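Local coordinates for ESAT-6/WXG100 secretion system protein (Streptococcus gallolyticus, PDB 7JQE) that probably takes part in toxin export as the EsaA subunit of the type VIIb secretion system, the fragment here being extracellular, at residues V109-R113 against I490-P494; G336-A342 against K358-D364. One frame throughout, in Å; residues are numbered along the deposited sequence.

Contact 1: residues V109-R113 against I490-P494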
# COMPACT_ATOMS: atom_id res chain seq x y z
N VAL A 109 79.61 -12.59 5.98
CA VAL A 109 78.74 -13.53 5.28
C VAL A 109 77.80 -14.22 6.27
O VAL A 109 76.60 -14.37 6.01
CB VAL A 109 79.58 -14.56 4.49
CG1 VAL A 109 78.72 -15.75 4.10
CG2 VAL A 109 80.19 -13.90 3.26
N GLU A 110 78.34 -14.65 7.41
CA GLU A 110 77.49 -15.28 8.42
C GLU A 110 76.53 -14.28 9.05
O GLU A 110 75.41 -14.65 9.42
CB GLU A 110 78.36 -15.94 9.50
CG GLU A 110 79.16 -17.11 8.99
CD GLU A 110 80.26 -17.54 9.95
OE1 GLU A 110 80.25 -17.06 11.11
OE2 GLU A 110 81.13 -18.34 9.55
N ASN A 111 76.94 -13.01 9.18
CA ASN A 111 76.03 -12.00 9.68
C ASN A 111 74.90 -11.74 8.68
O ASN A 111 73.76 -11.47 9.07
CB ASN A 111 76.78 -10.71 9.99
CG ASN A 111 75.95 -9.72 10.78
OD1 ASN A 111 75.07 -9.05 10.24
ND2 ASN A 111 76.23 -9.62 12.08
N ALA A 112 75.21 -11.81 7.38
CA ALA A 112 74.17 -11.71 6.37
C ALA A 112 73.24 -12.92 6.43
O ALA A 112 72.03 -12.79 6.24
CB ALA A 112 74.79 -11.58 4.99
N ARG A 113 73.80 -14.10 6.72
CA ARG A 113 72.97 -15.30 6.82
C ARG A 113 71.98 -15.19 7.97
O ARG A 113 70.83 -15.61 7.85
CB ARG A 113 73.87 -16.52 6.99
CG ARG A 113 73.14 -17.84 7.14
CD ARG A 113 74.13 -18.95 7.44
NE ARG A 113 75.19 -19.01 6.44
CZ ARG A 113 76.41 -19.46 6.66
NH1 ARG A 113 77.31 -19.47 5.68
NH2 ARG A 113 76.75 -19.90 7.86
N ILE A 490 69.60 -18.63 1.71
CA ILE A 490 70.15 -18.82 3.05
C ILE A 490 70.89 -20.15 3.13
O ILE A 490 72.04 -20.21 3.58
CB ILE A 490 69.04 -18.74 4.12
CG1 ILE A 490 68.38 -17.36 4.11
CG2 ILE A 490 69.63 -19.03 5.50
CD1 ILE A 490 67.39 -17.16 5.24
N ASP A 491 70.23 -21.23 2.70
CA ASP A 491 70.89 -22.53 2.66
C ASP A 491 72.16 -22.48 1.82
O ASP A 491 73.25 -22.83 2.29
CB ASP A 491 69.93 -23.60 2.14
CG ASP A 491 68.93 -24.06 3.19
OD1 ASP A 491 69.05 -23.62 4.35
OD2 ASP A 491 68.03 -24.86 2.85
N SER A 492 72.04 -22.04 0.56
CA SER A 492 73.19 -21.92 -0.34
C SER A 492 73.93 -20.61 -0.06
O SER A 492 73.85 -19.63 -0.80
CB SER A 492 72.73 -22.01 -1.79
OG SER A 492 72.18 -23.29 -2.07
N LEU A 493 74.67 -20.62 1.05
CA LEU A 493 75.43 -19.45 1.51
C LEU A 493 76.49 -19.91 2.50
O LEU A 493 76.18 -20.16 3.67
CB LEU A 493 74.50 -18.42 2.14
CG LEU A 493 75.11 -17.07 2.54
CD1 LEU A 493 75.46 -16.26 1.30
CD2 LEU A 493 74.17 -16.29 3.44
N PRO A 494 77.76 -20.05 2.06
CA PRO A 494 78.86 -20.55 2.89
C PRO A 494 79.54 -19.47 3.72
O PRO A 494 80.35 -19.81 4.58
CB PRO A 494 79.84 -21.13 1.86
CG PRO A 494 79.66 -20.24 0.69
CD PRO A 494 78.20 -19.83 0.67

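Contact 2: residues G336-A342 against K358-D364. With EDO (1,2-ethanediol), chain K.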
# COMPACT_ATOMS: atom_id res chain seq x y z
N GLY A 336 -60.55 -2.18 -0.20
CA GLY A 336 -59.35 -1.66 0.42
C GLY A 336 -59.38 -1.58 1.93
O GLY A 336 -58.38 -1.18 2.53
N GLY A 337 -60.49 -1.95 2.55
CA GLY A 337 -60.62 -1.85 3.99
C GLY A 337 -62.07 -2.02 4.38
O GLY A 337 -62.88 -2.53 3.61
N THR A 338 -62.39 -1.57 5.59
CA THR A 338 -63.76 -1.61 6.11
C THR A 338 -64.25 -0.19 6.34
O THR A 338 -63.57 0.62 6.97
CB THR A 338 -63.84 -2.42 7.40
OG1 THR A 338 -62.96 -1.86 8.38
CG2 THR A 338 -63.46 -3.88 7.15
N VAL A 339 -65.44 0.10 5.82
CA VAL A 339 -66.05 1.42 5.96
C VAL A 339 -67.45 1.22 6.54
O VAL A 339 -68.26 0.49 5.96
CB VAL A 339 -66.11 2.17 4.62
CG1 VAL A 339 -66.58 3.60 4.84
CG2 VAL A 339 -64.74 2.16 3.97
N VAL A 340 -67.72 1.85 7.68
CA VAL A 340 -68.95 1.62 8.42
C VAL A 340 -69.28 2.88 9.21
O VAL A 340 -68.39 3.67 9.54
CB VAL A 340 -68.82 0.40 9.37
CG1 VAL A 340 -68.50 -0.87 8.58
CG2 VAL A 340 -67.76 0.65 10.43
N PHE A 341 -70.57 3.07 9.49
CA PHE A 341 -70.99 4.16 10.36
C PHE A 341 -70.47 3.94 11.78
O PHE A 341 -70.53 2.82 12.30
CB PHE A 341 -72.51 4.30 10.36
CG PHE A 341 -73.07 4.80 9.06
CD1 PHE A 341 -72.79 6.08 8.62
CD2 PHE A 341 -73.88 3.99 8.28
CE1 PHE A 341 -73.30 6.55 7.43
CE2 PHE A 341 -74.39 4.46 7.08
CZ PHE A 341 -74.10 5.74 6.66
N ALA A 342 -69.99 5.01 12.40
CA ALA A 342 -69.19 4.87 13.62
C ALA A 342 -70.02 4.36 14.80
O ALA A 342 -69.52 3.56 15.60
CB ALA A 342 -68.54 6.21 13.97
N LYS A 358 -71.12 10.10 11.21
CA LYS A 358 -69.70 9.82 11.33
C LYS A 358 -69.40 8.47 10.69
O LYS A 358 -70.11 7.49 10.93
CB LYS A 358 -69.27 9.83 12.80
CG LYS A 358 -69.84 10.99 13.59
CD LYS A 358 -69.09 12.29 13.32
CE LYS A 358 -67.73 12.27 13.99
NZ LYS A 358 -67.84 12.03 15.46
N ILE A 359 -68.36 8.42 9.86
CA ILE A 359 -68.00 7.22 9.13
C ILE A 359 -66.57 6.84 9.50
O ILE A 359 -65.65 7.66 9.38
CB ILE A 359 -68.14 7.41 7.61
CG1 ILE A 359 -69.58 7.81 7.27
CG2 ILE A 359 -67.75 6.14 6.87
CD1 ILE A 359 -69.83 8.04 5.80
N SER A 360 -66.39 5.60 9.95
CA SER A 360 -65.08 5.06 10.27
C SER A 360 -64.59 4.20 9.10
O SER A 360 -65.32 3.32 8.63
CB SER A 360 -65.13 4.22 11.55
OG SER A 360 -64.10 3.25 11.57
N TYR A 361 -63.37 4.46 8.65
CA TYR A 361 -62.75 3.63 7.63
C TYR A 361 -61.40 3.14 8.14
O TYR A 361 -60.71 3.83 8.90
CB TYR A 361 -62.60 4.37 6.29
CG TYR A 361 -61.71 5.59 6.30
CD1 TYR A 361 -60.32 5.47 6.25
CD2 TYR A 361 -62.25 6.87 6.33
CE1 TYR A 361 -59.50 6.59 6.24
CE2 TYR A 361 -61.45 7.99 6.33
CZ TYR A 361 -60.08 7.85 6.28
OH TYR A 361 -59.28 8.98 6.27
N THR A 362 -61.04 1.93 7.72
CA THR A 362 -59.84 1.26 8.21
C THR A 362 -59.19 0.55 7.03
O THR A 362 -59.78 -0.39 6.47
CB THR A 362 -60.17 0.28 9.33
OG1 THR A 362 -60.77 0.98 10.42
CG2 THR A 362 -58.91 -0.43 9.81
N PHE A 363 -58.00 0.98 6.64
CA PHE A 363 -57.25 0.27 5.62
C PHE A 363 -57.01 -1.17 6.06
O PHE A 363 -57.01 -1.48 7.26
CB PHE A 363 -55.92 0.97 5.33
CG PHE A 363 -56.08 2.33 4.70
CD1 PHE A 363 -56.02 3.48 5.48
CD2 PHE A 363 -56.30 2.46 3.34
CE1 PHE A 363 -56.18 4.73 4.90
CE2 PHE A 363 -56.46 3.71 2.76
CZ PHE A 363 -56.40 4.84 3.55
N ASP A 364 -56.83 -2.06 5.08
CA ASP A 364 -56.69 -3.47 5.41
C ASP A 364 -55.35 -3.78 6.07
O ASP A 364 -55.25 -4.74 6.84
CB ASP A 364 -56.89 -4.33 4.15
CG ASP A 364 -55.87 -4.02 3.06
OD1 ASP A 364 -54.96 -3.20 3.29
OD2 ASP A 364 -55.99 -4.61 1.96
C1 EDO K . -53.22 -3.08 -0.56
O1 EDO K . -54.52 -2.68 -0.12
C2 EDO K . -53.01 -4.56 -0.29
O2 EDO K . -53.06 -4.81 1.12

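Contact 1: residues V109-R113 against I490-P494
Leu493 inserts its isobutyl group between Val109 and Arg113, one helical turn apart on the opposite segment. Its CD2 branch does most of the touching, reaching 3.6 Å from Arg113 CB and lying 4.0 Å from the Val109 carbonyl O, an atom that already accepts the helical hydrogen bond from Arg113 N. Leu493 runs past both side chains in the opposite sense, alongside rather than end on. On the Val109 side, the methyl CG1 meets Leu493 CG at 4.1 Å and also touches the backbone of Pro494, with 3.8 Å from CG1 to Pro494 C. Arg113 leaves the helix extended, CG anti to the backbone N (chi1 179°), and then bends at chi3 (-55°). The straight part lays its methylenes against Leu493 CD2 and, at 4.1 Å from CG to Ile490 CG2, against the methyl branch of Ile490, whose side chain it crosses at a slant. The bend carries the guanidinium to the Leu493 carbonyl. NH1 donates to Leu493 O, but the modelled 2.4 Å is too short and the angle at the hydrogen strongly bent, so the details of this bond are doubtful. Just before Leu493 an inverse gamma turn centred on Ser492 follows the end of helix 462-491, with a weak bond from Leu493 N to Asp491 O. The two segments run in opposite directions, Val109 facing Pro494 and Arg113 facing Ile490. Farther along helix 102-135, Ile490 packs on Leu116 and Ser117. The second subunit joins the contact too: Val109 meets Val109 of that chain, Leu493 its Ala112 and Pro494 its Tyr105, so the end of helix 462-491 and helix 102-135 meet within the dimer interface.

Contact 2: residues G336-A342 against K358-D364
Strands 337-341 and 358-363 pair antiparallel, their axes 4.6 Å apart at an angle of 163°, with Thr338-Thr362 and Val340-Ser360 as hydrogen-bonded pairs. Ser360 N bonds to Val340 O at 2.8 Å. Beyond the paired residues, Ala342 N bonds to Lys358 O at 2.9 Å, while the opposite end closes with a weak bond from Asp364 N to Gly336 O. At Gly337 the chains come close, CA lying 3.0 Å from Thr362 O in a CA-H...O contact. One face carries Val339, Phe341, Ile359 and Tyr361. Val339 CG1, anti to the backbone N (chi1 -172°), meets Ile359 CG2 at 3.5 Å, and its CG2 methyl lies against Tyr361 CB. Phe341 and Ile359 run side by side in the same direction, ring atom CD1 at 3.9 Å from Ile359 CG1; Lys358 O sits at the edge of that ring. On the other face Thr338 OG1 touches Thr362 CB at 3.6 Å, whereas the Thr362 hydroxyl bonds to Ser268. The Tyr361 hydroxyl is hydrogen-bonded to Asn269, and the Tyr361 ring stacks with that of Tyr388. Asp364 OD2 accepts hydrogen bonds from both hydroxyls of an ethanediol, probably from the crystallisation liquor. Strand 337-341 is outermost in an antiparallel sheet with 355-363 and 268-275, and its apolar face, through Val339 and Phe341, packs on Ile331 of the sheet containing strands 327-335 and 369-379, consistent with a beta sandwich.

How the contacts relate
Contacts 1 and 2 lie on opposite sides of the chain's centre in a very elongated molecule: their centres are 140 Å apart and their nearest atoms about 123 Å, so neither touches the other. Along the sequence, contact 2 is nested inside the long excursion that contact 1 closes. The chain thus leaves through helix 102-135, reaches the probable beta sandwich far away, and returns through helix 462-491 to meet helix 102-135, near the start of the modelled chain. The second subunit packs against contact 1, whereas no other chain of the assembly touches the segments of contact 2. The ethanediol molecules beside contact 2 probably come from the crystallisation liquor.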